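Long-range contacts in enhancer of mRNA-decapping protein 4 homolog (Drosophila melanogaster, PDB 2VXG), which seems to take part in mRNA decapping during mRNA degradation and is required for silencing a subset of endogenous miRNA targets: residues K18-A23 with F34-T39; T69-L74 with N118-N123; E103-C108 with L126-I131. One frame throughout, in Å; residues are numbered along the deposited sequence.

Contact 1 (K18-A23 with F34-T39)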
ATOM      1  N   LYS A  18     -10.803   8.468   5.641  1.00 17.95           N
ATOM      2  CA  LYS A  18     -10.539   9.903   5.538  1.00 18.79           C
ATOM      3  C   LYS A  18      -9.075  10.250   5.861  1.00 17.26           C
ATOM      4  O   LYS A  18      -8.529  11.116   5.236  1.00 16.55           O
ATOM      5  CB  LYS A  18     -11.487  10.763   6.395  1.00 18.79           C
ATOM      6  CG  LYS A  18     -12.971  10.688   5.998  1.00 20.96           C
ATOM      7  CD  LYS A  18     -13.811  11.692   6.739  1.00 21.86           C
ATOM      8  CE  LYS A  18     -15.329  11.448   6.545  1.00 23.43           C
ATOM      9  NZ  LYS A  18     -16.124  12.686   6.915  1.00 26.89           N
ATOM     10  N   ALA A  19      -8.484   9.584   6.854  1.00 17.05           N
ATOM     11  CA  ALA A  19      -7.077   9.772   7.209  1.00 16.11           C
ATOM     12  C   ALA A  19      -6.215   9.373   6.011  1.00 15.66           C
ATOM     13  O   ALA A  19      -5.298  10.106   5.624  1.00 15.30           O
ATOM     14  CB  ALA A  19      -6.709   8.975   8.416  1.00 15.45           C
ATOM     15  N   PHE A  20      -6.560   8.258   5.375  1.00 16.05           N
ATOM     16  CA  PHE A  20      -5.775   7.782   4.239  1.00 16.00           C
ATOM     17  C   PHE A  20      -5.982   8.625   3.002  1.00 16.41           C
ATOM     18  O   PHE A  20      -5.033   8.794   2.246  1.00 16.86           O
ATOM     19  CB  PHE A  20      -6.016   6.289   3.957  1.00 17.33           C
ATOM     20  CG  PHE A  20      -5.145   5.373   4.789  1.00 15.71           C
ATOM     21  CD1 PHE A  20      -5.417   5.196   6.127  1.00 17.02           C
ATOM     22  CD2 PHE A  20      -4.027   4.725   4.232  1.00 22.19           C
ATOM     23  CE1 PHE A  20      -4.647   4.364   6.928  1.00 17.93           C
ATOM     24  CE2 PHE A  20      -3.222   3.864   5.025  1.00 17.39           C
ATOM     25  CZ  PHE A  20      -3.540   3.703   6.383  1.00 20.44           C
ATOM     26  N   HIS A  21      -7.181   9.161   2.795  1.00 16.16           N
ATOM     27  CA  HIS A  21      -7.417  10.108   1.688  1.00 16.26           C
ATOM     28  C   HIS A  21      -6.445  11.246   1.810  1.00 16.38           C
ATOM     29  O   HIS A  21      -5.805  11.597   0.835  1.00 15.28           O
ATOM     30  CB  HIS A  21      -8.856  10.706   1.672  1.00 16.97           C
ATOM     31  CG  HIS A  21      -9.947   9.720   1.372  1.00 16.50           C
ATOM     32  ND1 HIS A  21     -11.265   9.938   1.740  1.00 17.38           N
ATOM     33  CD2 HIS A  21      -9.911   8.475   0.841  1.00 18.76           C
ATOM     34  CE1 HIS A  21     -11.998   8.889   1.398  1.00 19.63           C
ATOM     35  NE2 HIS A  21     -11.203   7.994   0.822  1.00 18.43           N
ATOM     36  N   GLN A  22      -6.310  11.791   3.025  1.00 16.38           N
ATOM     37  CA  GLN A  22      -5.451  12.935   3.258  1.00 16.16           C
ATOM     38  C   GLN A  22      -4.022  12.533   3.013  1.00 15.79           C
ATOM     39  O   GLN A  22      -3.313  13.212   2.269  1.00 15.15           O
ATOM     40  CB  GLN A  22      -5.590  13.461   4.697  1.00 15.94           C
ATOM     41  CG  GLN A  22      -4.662  14.635   5.054  1.00 18.05           C
ATOM     42  CD  GLN A  22      -4.888  15.913   4.239  1.00 18.20           C
ATOM     43  OE1 GLN A  22      -4.171  16.169   3.269  1.00 21.51           O
ATOM     44  NE2 GLN A  22      -5.870  16.726   4.640  1.00 18.03           N
ATOM     45  N   ALA A  23      -3.613  11.401   3.591  1.00 15.28           N
ATOM     46  CA  ALA A  23      -2.236  10.979   3.415  1.00 15.78           C
ATOM     47  C   ALA A  23      -1.899  10.755   1.907  1.00 15.22           C
ATOM     48  O   ALA A  23      -0.843  11.204   1.410  1.00 16.03           O
ATOM     49  CB  ALA A  23      -1.976   9.746   4.222  1.00 13.17           C
ATOM     50  N   PHE A  34       4.225   7.784   7.869  1.00 19.38           N
ATOM     51  CA  PHE A  34       3.719   8.333   9.154  1.00 18.94           C
ATOM     52  C   PHE A  34       2.320   7.794   9.468  1.00 18.51           C
ATOM     53  O   PHE A  34       2.034   7.346  10.591  1.00 18.30           O
ATOM     54  CB  PHE A  34       3.704   9.894   9.070  1.00 18.58           C
ATOM     55  CG  PHE A  34       2.918  10.599  10.197  1.00 17.90           C
ATOM     56  CD1 PHE A  34       3.550  10.956  11.386  1.00 19.80           C
ATOM     57  CD2 PHE A  34       1.587  10.932  10.017  1.00 16.53           C
ATOM     58  CE1 PHE A  34       2.867  11.610  12.396  1.00 18.17           C
ATOM     59  CE2 PHE A  34       0.892  11.578  10.992  1.00 17.65           C
ATOM     60  CZ  PHE A  34       1.523  11.929  12.197  1.00 18.16           C
ATOM     61  N   THR A  35       1.438   7.847   8.476  1.00 18.16           N
ATOM     62  CA  THR A  35       0.077   7.347   8.642  1.00 19.01           C
ATOM     63  C   THR A  35       0.120   5.851   8.994  1.00 19.41           C
ATOM     64  O   THR A  35      -0.531   5.448   9.943  1.00 19.39           O
ATOM     65  CB  THR A  35      -0.788   7.612   7.387  1.00 18.35           C
ATOM     66  OG1 THR A  35      -0.670   8.993   7.041  1.00 17.84           O
ATOM     67  CG2 THR A  35      -2.256   7.251   7.590  1.00 18.37           C
ATOM     68  N   LEU A  36       0.895   5.054   8.247  1.00 21.37           N
ATOM     69  CA  LEU A  36       0.952   3.575   8.471  1.00 21.83           C
ATOM     70  C   LEU A  36       1.503   3.267   9.862  1.00 22.99           C
ATOM     71  O   LEU A  36       0.987   2.422  10.576  1.00 20.62           O
ATOM     72  CB  LEU A  36       1.808   2.878   7.427  1.00 21.92           C
ATOM     73  CG  LEU A  36       1.401   2.928   5.954  1.00 21.50           C
ATOM     74  CD1 LEU A  36       2.479   2.261   5.130  1.00 22.76           C
ATOM     75  CD2 LEU A  36       0.089   2.288   5.718  1.00 24.45           C
ATOM     76  N   ARG A  37       2.529   4.026  10.237  1.00 24.11           N
ATOM     77  CA  ARG A  37       3.089   4.016  11.587  1.00 25.27           C
ATOM     78  C   ARG A  37       2.070   4.292  12.710  1.00 24.91           C
ATOM     79  O   ARG A  37       2.187   3.705  13.764  1.00 27.08           O
ATOM     80  CB  ARG A  37       4.305   4.957  11.591  1.00 25.21           C
ATOM     81  CG  ARG A  37       4.921   5.348  12.899  1.00 27.08           C
ATOM     82  CD  ARG A  37       5.821   6.597  12.678  1.00 28.21           C
ATOM     83  NE  ARG A  37       6.585   6.445  11.443  1.00 32.56           N
ATOM     84  CZ  ARG A  37       6.929   7.420  10.593  1.00 31.19           C
ATOM     85  NH1 ARG A  37       6.627   8.694  10.806  1.00 31.62           N
ATOM     86  NH2 ARG A  37       7.613   7.098   9.499  1.00 33.64           N
ATOM     87  N   HIS A  38       1.035   5.105  12.486  1.00 25.11           N
ATOM     88  CA  HIS A  38       0.013   5.372  13.509  1.00 25.39           C
ATOM     89  C   HIS A  38      -1.305   4.664  13.333  1.00 26.33           C
ATOM     90  O   HIS A  38      -2.233   4.966  14.061  1.00 26.27           O
ATOM     91  CB  HIS A  38      -0.328   6.864  13.571  1.00 25.31           C
ATOM     92  CG  HIS A  38       0.768   7.684  14.132  1.00 26.59           C
ATOM     93  ND1 HIS A  38       1.809   8.151  13.363  1.00 26.65           N
ATOM     94  CD2 HIS A  38       1.033   8.059  15.402  1.00 25.00           C
ATOM     95  CE1 HIS A  38       2.654   8.804  14.136  1.00 25.13           C
ATOM     96  NE2 HIS A  38       2.209   8.760  15.373  1.00 26.70           N
ATOM     97  N   THR A  39      -1.464   3.798  12.347  1.00 26.76           N
ATOM     98  CA  THR A  39      -2.792   3.199  12.186  1.00 27.38           C
ATOM     99  C   THR A  39      -2.740   1.778  12.704  1.00 27.76           C
ATOM    100  O   THR A  39      -1.701   1.141  12.694  1.00 27.04           O
ATOM    101  CB  THR A  39      -3.437   3.313  10.723  1.00 28.21           C
ATOM    102  OG1 THR A  39      -3.683   2.024  10.136  1.00 28.24           O
ATOM    103  CG2 THR A  39      -2.651   4.177   9.806  1.00 25.86           C
TER
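Thr35 OG1 is hydrogen-bonded to the backbone oxygen of Leu31, one turn earlier in its own helix, and lies 3.2 Å from Ala23 CB across the interface. This buried polar atom is thus satisfied although the methyl group it faces is apolar. The first torsion of Thr35 (chi1 -51°) keeps OG1 beside the backbone N and swings CG2 to the far side from that N. There the methyl lies over one face of the Phe20 ring as a CH-pi contact, 4.0 Å from CG2 to the ring centroid and 17° off the ring normal. Leu36 meets the same ring differently. Its CD2 comes to the edge, near the ring plane, 3.7 Å from Phe20 CE2. The methyl of Thr39 also lies close to the ring, but its modelled place is doubtful. Val56 and Leu60 of helix 54-66 pack on Phe20 as well, and Leu36 rests on Leu60, so the ring is held in a buried apolar cluster. The segment axes come within 10.7 Å, at 158° between their directions. This is an antiparallel helix hairpin, consistent with the TPR-like helical character of the EDC4 C-terminal family.

Contact 2 (T69-L74 with N118-N123); sequences TNHNEL and NSQFSN
Gln120 fits against the backbone and ring of the loop that leads into helix 73-85. This is the tight part of the contact. Gln120 CB meets the edge of the His71 imidazole near its plane, 3.8 Å from His71 CD2. Farther out, Gln120 CG lies 3.8 Å from Asn72 C. The side chain then bends at chi2 (-57°), which carries its amide alongside the start of the helix, where Gln120 NE2 is 3.8 Å from Glu73 CA. Ring and amide planes stand 49° apart, so the two flat groups do not stack. The backbone around Gln120 is itself fixed. Asn118 OD1 accepts from Gln120 N at 3.0 Å, a nearly straight bond (168°), and forms an Asx turn. A type I turn from Asn118 to Phe121 encloses it. Asn118 OD1 also comes to 4.0 Å from His71 O, a loose approach of two acceptors and not a bond. Both Gln120 and Asn72 stand at N-cap positions, of helix 121-134 and helix 73-85. The side chain of Asn72 caps, through OD1, the backbone N of Lys75.

The outer side is looser. Glu73 is exposed, and its CG comes only within 4.1 Å of Gln120 OE1. Ser119 OG makes a weak hydrogen bond to Gln120 OE1 at 3.5 Å, which steadies the amide little.

Two helix starts thus lie side by side. His71 is hydrogen-bonded through NE2 to Gln76 of helix 73-85 and meets Phe111 of helix 91-114 edge-to-face. On the other flank, Asn72 touches Glu33 and Leu74 touches Leu36, both of helix 29-38.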
ATOM      1  N   THR A  69      13.045   2.609  -3.208  1.00 28.41           N
ATOM      2  CA  THR A  69      14.481   2.799  -2.909  1.00 29.15           C
ATOM      3  C   THR A  69      14.791   2.634  -1.396  1.00 29.75           C
ATOM      4  O   THR A  69      15.857   2.139  -1.018  1.00 29.39           O
ATOM      5  CB  THR A  69      15.048   4.127  -3.523  1.00 29.44           C
ATOM      6  OG1 THR A  69      14.263   5.241  -3.114  1.00 30.88           O
ATOM      7  CG2 THR A  69      15.005   4.057  -5.057  1.00 29.81           C
ATOM      8  N   ASN A  70      13.847   3.019  -0.542  1.00 30.83           N
ATOM      9  CA  ASN A  70      13.900   2.667   0.868  1.00 31.02           C
ATOM     10  C   ASN A  70      12.627   1.909   1.266  1.00 31.00           C
ATOM     11  O   ASN A  70      11.912   2.266   2.200  1.00 30.18           O
ATOM     12  CB  ASN A  70      14.138   3.904   1.760  1.00 31.79           C
ATOM     13  CG  ASN A  70      14.774   3.543   3.126  1.00 32.87           C
ATOM     14  OD1 ASN A  70      15.854   2.952   3.199  1.00 34.49           O
ATOM     15  ND2 ASN A  70      14.086   3.898   4.210  1.00 37.30           N
ATOM     16  N   HIS A  71      12.389   0.829   0.526  1.00 31.57           N
ATOM     17  CA  HIS A  71      11.434  -0.204   0.910  1.00 31.72           C
ATOM     18  C   HIS A  71      11.857  -0.906   2.203  1.00 32.04           C
ATOM     19  O   HIS A  71      13.038  -1.202   2.397  1.00 32.67           O
ATOM     20  CB  HIS A  71      11.288  -1.244  -0.211  1.00 31.62           C
ATOM     21  CG  HIS A  71      10.071  -2.105  -0.073  1.00 30.84           C
ATOM     22  ND1 HIS A  71       8.789  -1.594  -0.136  1.00 31.60           N
ATOM     23  CD2 HIS A  71       9.941  -3.438   0.108  1.00 31.35           C
ATOM     24  CE1 HIS A  71       7.922  -2.580   0.003  1.00 31.17           C
ATOM     25  NE2 HIS A  71       8.591  -3.707   0.168  1.00 30.47           N
ATOM     26  N   ASN A  72      10.872  -1.200   3.058  1.00 31.56           N
ATOM     27  CA  ASN A  72      11.094  -1.839   4.360  1.00 32.05           C
ATOM     28  C   ASN A  72       9.941  -2.773   4.767  1.00 32.23           C
ATOM     29  O   ASN A  72       8.963  -2.907   4.032  1.00 32.26           O
ATOM     30  CB  ASN A  72      11.315  -0.762   5.431  1.00 31.95           C
ATOM     31  CG  ASN A  72      10.234   0.315   5.428  1.00 31.49           C
ATOM     32  OD1 ASN A  72       9.037   0.041   5.197  1.00 27.93           O
ATOM     33  ND2 ASN A  72      10.648   1.549   5.721  1.00 30.90           N
ATOM     34  N   GLU A  73      10.070  -3.406   5.936  1.00 31.81           N
ATOM     35  CA  GLU A  73       9.049  -4.309   6.491  1.00 31.87           C
ATOM     36  C   GLU A  73       7.677  -3.635   6.663  1.00 31.36           C
ATOM     37  O   GLU A  73       6.631  -4.197   6.316  1.00 31.85           O
ATOM     38  CB  GLU A  73       9.501  -4.847   7.842  1.00 31.93           C
ATOM     39  CG  GLU A  73       9.200  -6.346   8.043  1.00 35.12           C
ATOM     40  CD  GLU A  73       9.338  -6.806   9.486  1.00 35.02           C
ATOM     41  OE1 GLU A  73       8.878  -6.073  10.393  1.00 41.57           O
ATOM     42  OE2 GLU A  73       9.896  -7.906   9.728  1.00 41.44           O
ATOM     43  N   LEU A  74       7.664  -2.430   7.208  1.00 30.45           N
ATOM     44  CA  LEU A  74       6.386  -1.760   7.385  1.00 29.49           C
ATOM     45  C   LEU A  74       5.658  -1.675   6.024  1.00 27.74           C
ATOM     46  O   LEU A  74       4.536  -2.171   5.878  1.00 25.10           O
ATOM     47  CB  LEU A  74       6.565  -0.400   8.066  1.00 29.93           C
ATOM     48  CG  LEU A  74       5.302   0.464   8.061  1.00 30.33           C
ATOM     49  CD1 LEU A  74       4.156  -0.266   8.734  1.00 30.43           C
ATOM     50  CD2 LEU A  74       5.563   1.856   8.648  1.00 30.52           C
ATOM     51  N   ASN A 118      18.753  -6.477  -0.329  1.00 30.08           N
ATOM     52  CA  ASN A 118      17.741  -5.920   0.569  1.00 29.59           C
ATOM     53  C   ASN A 118      16.979  -6.979   1.358  1.00 29.85           C
ATOM     54  O   ASN A 118      16.705  -8.057   0.848  1.00 29.21           O
ATOM     55  CB  ASN A 118      16.708  -5.094  -0.205  1.00 29.98           C
ATOM     56  CG  ASN A 118      15.863  -4.191   0.686  1.00 29.77           C
ATOM     57  OD1 ASN A 118      14.793  -4.575   1.182  1.00 30.33           O
ATOM     58  ND2 ASN A 118      16.301  -2.951   0.832  1.00 31.96           N
ATOM     59  N   SER A 119      16.634  -6.617   2.594  1.00 29.34           N
ATOM     60  CA  SER A 119      15.941  -7.498   3.538  1.00 29.20           C
ATOM     61  C   SER A 119      14.601  -8.048   3.014  1.00 28.45           C
ATOM     62  O   SER A 119      14.193  -9.160   3.358  1.00 28.59           O
ATOM     63  CB  SER A 119      15.686  -6.723   4.829  1.00 28.81           C
ATOM     64  OG  SER A 119      15.062  -7.535   5.792  1.00 30.86           O
ATOM     65  N   GLN A 120      13.911  -7.248   2.207  1.00 28.17           N
ATOM     66  CA  GLN A 120      12.625  -7.643   1.659  1.00 27.59           C
ATOM     67  C   GLN A 120      12.718  -8.360   0.294  1.00 27.08           C
ATOM     68  O   GLN A 120      11.693  -8.593  -0.331  1.00 27.20           O
ATOM     69  CB  GLN A 120      11.731  -6.413   1.568  1.00 28.01           C
ATOM     70  CG  GLN A 120      11.567  -5.703   2.921  1.00 29.34           C
ATOM     71  CD  GLN A 120      11.007  -6.615   3.995  1.00 29.71           C
ATOM     72  OE1 GLN A 120      11.723  -7.019   4.916  1.00 34.00           O
ATOM     73  NE2 GLN A 120       9.733  -6.957   3.878  1.00 31.25           N
ATOM     74  N   PHE A 121      13.920  -8.747  -0.141  1.00 25.73           N
ATOM     75  CA  PHE A 121      14.120  -9.339  -1.482  1.00 25.41           C
ATOM     76  C   PHE A 121      13.177 -10.535  -1.773  1.00 24.77           C
ATOM     77  O   PHE A 121      12.437 -10.504  -2.751  1.00 24.68           O
ATOM     78  CB  PHE A 121      15.592  -9.752  -1.664  1.00 24.61           C
ATOM     79  CG  PHE A 121      15.921 -10.368  -2.994  1.00 24.23           C
ATOM     80  CD1 PHE A 121      16.152  -9.574  -4.108  1.00 25.41           C
ATOM     81  CD2 PHE A 121      16.119 -11.750  -3.118  1.00 25.71           C
ATOM     82  CE1 PHE A 121      16.497 -10.139  -5.330  1.00 23.29           C
ATOM     83  CE2 PHE A 121      16.471 -12.311  -4.341  1.00 25.61           C
ATOM     84  CZ  PHE A 121      16.670 -11.488  -5.451  1.00 23.53           C
ATOM     85  N   SER A 122      13.198 -11.557  -0.919  1.00 24.13           N
ATOM     86  CA  SER A 122      12.439 -12.788  -1.170  1.00 23.50           C
ATOM     87  C   SER A 122      10.957 -12.540  -0.930  1.00 21.93           C
ATOM     88  O   SER A 122      10.118 -13.103  -1.617  1.00 20.41           O
ATOM     89  CB  SER A 122      12.962 -13.965  -0.324  1.00 24.45           C
ATOM     90  OG  SER A 122      14.271 -14.273  -0.742  1.00 28.25           O
ATOM     91  N   ASN A 123      10.656 -11.646   0.004  1.00 20.03           N
ATOM     92  CA  ASN A 123       9.283 -11.238   0.262  1.00 20.38           C
ATOM     93  C   ASN A 123       8.650 -10.588  -0.979  1.00 19.13           C
ATOM     94  O   ASN A 123       7.518 -10.889  -1.341  1.00 18.70           O
ATOM     95  CB  ASN A 123       9.231 -10.283   1.466  1.00 20.69           C
ATOM     96  CG  ASN A 123       9.796 -10.915   2.726  1.00 25.02           C
ATOM     97  OD1 ASN A 123       9.072 -11.529   3.497  1.00 29.55           O
ATOM     98  ND2 ASN A 123      11.129 -10.842   2.884  1.00 32.37           N
TER

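Contact 3 (E103-C108 with L126-I131); sequences ELYRNC and LLMKAI
An antiparallel helix pair with a Met-aromatic contact between Met128 and Tyr105 joins helix 91-114 to helix 121-134. The segment axes approach to 10.0 Å and cross at -155°. Met128 SD stands above the face of the Tyr105 ring, 5.2 Å from its centroid, so the sulfur contact is a distant one. The carbons of Met128 pack more closely. Its CB is 3.6 Å from Tyr105 CE1, and its CG lies over a face of the ring. The carbonyl oxygen of Met128 sits in the ring plane at the edge, 3.3 Å from Tyr105 CE1. Ile131 CG2 meets the same edge at Tyr105 CD1, 3.8 Å away. With CG of Tyr105 turned opposite its own backbone N (chi1 -163°), the ring reaches across to this ridge of Met128 and Ile131.

On the other side of Met128 lies Cys108. Cys108 CB is 3.5 Å from Met128 CG, which wedges the methionine chain between cysteine and tyrosine. Cys108 SG turns instead to Leu127 CD2, at 3.9 Å. Farther along, Leu104 CD2 packs 3.8 Å from Ile131 CG1. With an alanine in place of Met128, CB would still meet Tyr105 CE1, but the loss of CG and SD would probably leave a gap over the ring face and beside Cys108 CB.

Tyr105 is a phosphorylation site, unmodified here, and its ring also makes a cation-pi contact with Arg135. The buried side of the pair faces two more helices. Leu104 rests on Ile61 and Ser65 of helix 54-66. Leu127 packs on Gln76, Asn80 and Leu83 of helix 73-85.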
ATOM      1  N   GLU A 103       1.657  -2.546 -12.837  1.00 20.55           N
ATOM      2  CA  GLU A 103       2.659  -1.562 -12.448  1.00 19.75           C
ATOM      3  C   GLU A 103       3.366  -1.931 -11.133  1.00 19.01           C
ATOM      4  O   GLU A 103       4.570  -1.723 -11.010  1.00 18.78           O
ATOM      5  CB  GLU A 103       2.014  -0.175 -12.326  1.00 20.87           C
ATOM      6  CG  GLU A 103       2.995   1.002 -12.268  1.00 22.61           C
ATOM      7  CD  GLU A 103       3.952   1.139 -13.497  1.00 26.92           C
ATOM      8  OE1 GLU A 103       3.744   0.489 -14.528  1.00 30.18           O
ATOM      9  OE2 GLU A 103       4.924   1.938 -13.425  1.00 27.79           O
ATOM     10  N   LEU A 104       2.623  -2.475 -10.168  1.00 18.22           N
ATOM     11  CA  LEU A 104       3.197  -3.010  -8.942  1.00 17.78           C
ATOM     12  C   LEU A 104       4.237  -4.079  -9.292  1.00 18.05           C
ATOM     13  O   LEU A 104       5.357  -4.056  -8.797  1.00 15.49           O
ATOM     14  CB  LEU A 104       2.098  -3.603  -8.035  1.00 18.29           C
ATOM     15  CG  LEU A 104       2.615  -4.461  -6.870  1.00 18.17           C
ATOM     16  CD1 LEU A 104       3.435  -3.645  -5.872  1.00 20.11           C
ATOM     17  CD2 LEU A 104       1.485  -5.204  -6.164  1.00 17.51           C
ATOM     18  N   TYR A 105       3.848  -5.001 -10.175  1.00 18.27           N
ATOM     19  CA  TYR A 105       4.745  -6.041 -10.650  1.00 18.11           C
ATOM     20  C   TYR A 105       6.038  -5.504 -11.253  1.00 18.33           C
ATOM     21  O   TYR A 105       7.118  -5.975 -10.916  1.00 16.49           O
ATOM     22  CB  TYR A 105       4.039  -6.913 -11.695  1.00 18.82           C
ATOM     23  CG  TYR A 105       4.773  -8.213 -11.904  1.00 19.65           C
ATOM     24  CD1 TYR A 105       4.435  -9.337 -11.174  1.00 20.15           C
ATOM     25  CD2 TYR A 105       5.814  -8.305 -12.822  1.00 21.16           C
ATOM     26  CE1 TYR A 105       5.081 -10.497 -11.342  1.00 19.49           C
ATOM     27  CE2 TYR A 105       6.490  -9.476 -12.999  1.00 21.50           C
ATOM     28  CZ  TYR A 105       6.118 -10.578 -12.241  1.00 20.02           C
ATOM     29  OH  TYR A 105       6.768 -11.756 -12.396  1.00 21.18           O
ATOM     30  N   ARG A 106       5.880  -4.507 -12.132  1.00 18.34           N
ATOM     31  CA  ARG A 106       6.972  -3.868 -12.865  1.00 18.59           C
ATOM     32  C   ARG A 106       7.911  -3.179 -11.880  1.00 17.72           C
ATOM     33  O   ARG A 106       9.118  -3.316 -11.967  1.00 16.13           O
ATOM     34  CB  ARG A 106       6.395  -2.888 -13.942  1.00 18.92           C
ATOM     35  CG  ARG A 106       7.405  -2.182 -14.921  1.00 20.76           C
ATOM     36  CD  ARG A 106       6.688  -1.776 -16.278  1.00 22.84           C
ATOM     37  NE  ARG A 106       7.443  -0.905 -17.194  1.00 29.05           N
ATOM     38  CZ  ARG A 106       8.108  -1.267 -18.309  1.00 30.03           C
ATOM     39  NH1 ARG A 106       8.216  -2.534 -18.701  1.00 30.51           N
ATOM     40  NH2 ARG A 106       8.721  -0.337 -19.028  1.00 30.89           N
ATOM     41  N   ASN A 107       7.345  -2.455 -10.910  1.00 16.60           N
ATOM     42  CA  ASN A 107       8.147  -1.863  -9.855  1.00 17.15           C
ATOM     43  C   ASN A 107       8.885  -2.848  -8.967  1.00 16.43           C
ATOM     44  O   ASN A 107      10.029  -2.578  -8.554  1.00 15.39           O
ATOM     45  CB  ASN A 107       7.290  -0.927  -8.980  1.00 16.15           C
ATOM     46  CG  ASN A 107       6.985   0.381  -9.674  1.00 18.12           C
ATOM     47  OD1 ASN A 107       5.841   0.830  -9.729  1.00 24.72           O
ATOM     48  ND2 ASN A 107       7.993   0.987 -10.217  1.00 15.31           N
ATOM     49  N   CYS A 108       8.221  -3.959  -8.628  1.00 17.44           N
ATOM     50  CA  CYS A 108       8.850  -5.026  -7.841  1.00 17.63           C
ATOM     51  C   CYS A 108       9.977  -5.650  -8.631  1.00 17.52           C
ATOM     52  O   CYS A 108      11.035  -5.916  -8.082  1.00 16.59           O
ATOM     53  CB  CYS A 108       7.838  -6.127  -7.437  1.00 17.74           C
ATOM     54  SG  CYS A 108       6.601  -5.603  -6.202  1.00 18.29           S
ATOM     55  N   LEU A 126       8.110 -13.265  -3.573  1.00 15.38           N
ATOM     56  CA  LEU A 126       6.911 -14.009  -3.270  1.00 16.02           C
ATOM     57  C   LEU A 126       5.681 -13.183  -3.647  1.00 15.33           C
ATOM     58  O   LEU A 126       4.683 -13.724  -4.135  1.00 16.81           O
ATOM     59  CB  LEU A 126       6.839 -14.319  -1.759  1.00 16.44           C
ATOM     60  CG  LEU A 126       5.581 -15.084  -1.337  1.00 15.90           C
ATOM     61  CD1 LEU A 126       5.591 -16.446  -1.975  1.00 18.92           C
ATOM     62  CD2 LEU A 126       5.530 -15.170   0.182  1.00 18.54           C
ATOM     63  N   LEU A 127       5.716 -11.891  -3.349  1.00 14.42           N
ATOM     64  CA  LEU A 127       4.636 -11.023  -3.733  1.00 14.60           C
ATOM     65  C   LEU A 127       4.361 -11.052  -5.244  1.00 15.35           C
ATOM     66  O   LEU A 127       3.193 -11.050  -5.629  1.00 15.50           O
ATOM     67  CB  LEU A 127       4.821  -9.609  -3.168  1.00 14.59           C
ATOM     68  CG  LEU A 127       3.705  -8.563  -3.413  1.00 13.66           C
ATOM     69  CD1 LEU A 127       2.523  -8.618  -2.442  1.00 15.96           C
ATOM     70  CD2 LEU A 127       4.296  -7.127  -3.404  1.00 14.65           C
ATOM     71  N   MET A 128       5.421 -11.083  -6.067  1.00 15.90           N
ATOM     72  CA  MET A 128       5.330 -11.131  -7.521  1.00 17.08           C
ATOM     73  C   MET A 128       4.638 -12.424  -8.004  1.00 17.44           C
ATOM     74  O   MET A 128       3.797 -12.391  -8.905  1.00 16.87           O
ATOM     75  CB  MET A 128       6.731 -10.979  -8.123  1.00 17.15           C
ATOM     76  CG  MET A 128       7.341  -9.600  -7.933  1.00 18.48           C
ATOM     77  SD  MET A 128       9.086  -9.505  -8.325  1.00 19.77           S
ATOM     78  CE  MET A 128       9.895  -9.467  -6.740  1.00 24.40           C
ATOM     79  N   LYS A 129       4.897 -13.540  -7.328  1.00 18.39           N
ATOM     80  CA  LYS A 129       4.099 -14.788  -7.574  1.00 18.80           C
ATOM     81  C   LYS A 129       2.613 -14.661  -7.214  1.00 19.25           C
ATOM     82  O   LYS A 129       1.729 -15.122  -7.956  1.00 20.41           O
ATOM     83  CB  LYS A 129       4.657 -15.974  -6.800  1.00 19.67           C
ATOM     84  CG  LYS A 129       5.963 -16.466  -7.254  1.00 20.27           C
ATOM     85  CD  LYS A 129       5.929 -17.168  -8.617  1.00 23.56           C
ATOM     86  CE  LYS A 129       7.351 -17.277  -9.170  1.00 23.13           C
ATOM     87  NZ  LYS A 129       7.446 -18.192 -10.330  1.00 21.20           N
ATOM     88  N   ALA A 130       2.332 -14.057  -6.070  1.00 18.43           N
ATOM     89  CA  ALA A 130       0.966 -13.850  -5.634  1.00 19.44           C
ATOM     90  C   ALA A 130       0.203 -12.974  -6.618  1.00 20.18           C
ATOM     91  O   ALA A 130      -0.976 -13.212  -6.865  1.00 19.18           O
ATOM     92  CB  ALA A 130       0.941 -13.196  -4.273  1.00 18.80           C
ATOM     93  N   ILE A 131       0.891 -11.948  -7.137  1.00 20.35           N
ATOM     94  CA  ILE A 131       0.316 -11.003  -8.076  1.00 21.80           C
ATOM     95  C   ILE A 131      -0.171 -11.727  -9.329  1.00 23.06           C
ATOM     96  O   ILE A 131      -1.274 -11.410  -9.850  1.00 23.78           O
ATOM     97  CB  ILE A 131       1.348  -9.878  -8.457  1.00 21.71           C
ATOM     98  CG1 ILE A 131       1.477  -8.870  -7.307  1.00 23.41           C
ATOM     99  CG2 ILE A 131       0.924  -9.129  -9.741  1.00 19.27           C
ATOM    100  CD1 ILE A 131       2.525  -7.818  -7.574  1.00 21.69           C
TER

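The contacts all lie in the helical C-terminal region of the protein. Contact 1 closes first along the chain. Contacts 2 and 3 follow with their segments alternating. Contacts 1 and 3 lie on opposite sides of the chain's centre, with centres 23 Å apart and nearest atoms about 13 Å apart. Contact 2 is 20 Å from contact 1 and 13 Å from contact 3, centre to centre. It touches contact 1 where Leu74 packs on Leu36 and shares helix 121-134 with contact 3. Helix 121-134 is thus held at its start by the loop into helix 73-85, and farther along by helix 91-114, tying the chain's end into the helical array.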